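PDB 1JDL: cytochrome c2 iso-2 from Rhodospirillum centenum, which carries electrons through a covalently bound heme, donating them to oxidized bacteriochlorophyll in photophosphorylation and possibly serving the respiratory chain as well. Local coordinates for residues 5-8 / 9-12. Numbering follows the deposited sequence.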
loop_
_atom_site.group_PDB
_atom_site.type_symbol
_atom_site.label_atom_id
_atom_site.label_comp_id
_atom_site.label_asym_id
_atom_site.label_seq_id
_atom_site.Cartn_x
_atom_site.Cartn_y
_atom_site.Cartn_z
ATOM N N PRO A 5 2.126 -5.214 -16.566
ATOM C CA PRO A 5 1.545 -3.887 -16.336
ATOM C C PRO A 5 0.282 -3.604 -17.149
ATOM O O PRO A 5 -0.578 -2.837 -16.715
ATOM C CB PRO A 5 2.696 -2.940 -16.678
ATOM C CG PRO A 5 3.478 -3.708 -17.702
ATOM C CD PRO A 5 3.485 -5.103 -17.127
ATOM N N ALA A 6 0.171 -4.221 -18.323
ATOM C CA ALA A 6 -1.003 -4.030 -19.171
ATOM C C ALA A 6 -2.226 -4.589 -18.457
ATOM O O ALA A 6 -3.285 -3.960 -18.428
ATOM C CB ALA A 6 -0.806 -4.731 -20.511
ATOM N N LYS A 7 -2.077 -5.780 -17.886
ATOM C CA LYS A 7 -3.167 -6.404 -17.149
ATOM C C LYS A 7 -3.305 -5.681 -15.813
ATOM O O LYS A 7 -4.403 -5.547 -15.275
ATOM C CB LYS A 7 -2.876 -7.887 -16.905
ATOM C CG LYS A 7 -3.972 -8.600 -16.126
ATOM C CD LYS A 7 -5.300 -8.530 -16.864
ATOM C CE LYS A 7 -6.433 -9.097 -16.027
ATOM N NZ LYS A 7 -6.638 -8.312 -14.776
ATOM N N GLY A 8 -2.177 -5.211 -15.288
ATOM C CA GLY A 8 -2.188 -4.501 -14.023
ATOM C C GLY A 8 -3.076 -3.273 -14.047
ATOM O O GLY A 8 -3.709 -2.940 -13.045
ATOM N N GLU A 9 -3.125 -2.598 -15.191
ATOM C CA GLU A 9 -3.943 -1.398 -15.333
ATOM C C GLU A 9 -5.420 -1.747 -15.169
ATOM O O GLU A 9 -6.206 -0.946 -14.661
ATOM C CB GLU A 9 -3.709 -0.754 -16.704
ATOM C CG GLU A 9 -4.485 0.535 -16.914
ATOM C CD GLU A 9 -4.203 1.175 -18.260
ATOM O OE1 GLU A 9 -4.771 2.253 -18.535
ATOM O OE2 GLU A 9 -3.414 0.602 -19.044
ATOM N N ALA A 10 -5.785 -2.949 -15.601
ATOM C CA ALA A 10 -7.159 -3.421 -15.497
ATOM C C ALA A 10 -7.468 -3.772 -14.044
ATOM O O ALA A 10 -8.558 -3.495 -13.542
ATOM C CB ALA A 10 -7.360 -4.645 -16.386
ATOM N N VAL A 11 -6.503 -4.388 -13.371
ATOM C CA VAL A 11 -6.677 -4.756 -11.974
ATOM C C VAL A 11 -6.819 -3.483 -11.144
ATOM O O VAL A 11 -7.566 -3.444 -10.168
ATOM C CB VAL A 11 -5.468 -5.563 -11.446
ATOM C CG1 VAL A 11 -5.628 -5.830 -9.957
ATOM C CG2 VAL A 11 -5.350 -6.880 -12.199
ATOM N N PHE A 12 -6.109 -2.432 -11.546
ATOM C CA PHE A 12 -6.157 -1.174 -10.813
ATOM C C PHE A 12 -7.558 -0.575 -10.759
ATOM O O PHE A 12 -7.825 0.325 -9.962
ATOM C CB PHE A 12 -5.194 -0.153 -11.421
ATOM C CG PHE A 12 -4.935 1.026 -10.532
ATOM C CD1 PHE A 12 -4.113 0.899 -9.415
ATOM C CD2 PHE A 12 -5.551 2.250 -10.773
ATOM C CE1 PHE A 12 -3.912 1.972 -8.551
ATOM C CE2 PHE A 12 -5.356 3.327 -9.915
ATOM C CZ PHE A 12 -4.536 3.186 -8.802
#
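K7 and V11, one turn apart on helix 5-11, illustrate how a long polar side chain can fold forward along its own helix. From CB, which leaves the backbone heading away from the following turn, K7 sends CG anti to its own N (chi1 179°). The bend at CB-CG (chi2 60°) turns CD along the helix, the next torsion stays extended through CE, and a second bend at chi4 (63°) brings NZ in over the next turn. The touching is left to NZ, which lies 3.2 Å from CG2 of V11, a tight, non-bonded approach of the amino group to a methyl, and more loosely 4.1 Å from CB of A10. The two side chains cross at roughly a right angle, and CG2 of V11 also rests 3.5 Å from the carbonyl oxygen O of K7.

Backbone i to i+4 bonds hold this turn. N of V11 donates a hydrogen bond to O of K7 at 3.1 Å, while N of A10 makes a weak bond to the same oxygen. The neighbouring bonds run from N of E9 to O of P5 (3.0 Å) and from N of F12 to O of G8 (2.9 Å).

Across from this turn, K7 meets D110, V11 meets V111, and the ring of F12 meets that of Y114, all on helix 105-115. F12 also lies beside C15, covalently bound to the heme, and H19, an axial ligand of its iron. Such pairing of N- and C-terminal helices is a hallmark of the class I cytochrome c fold.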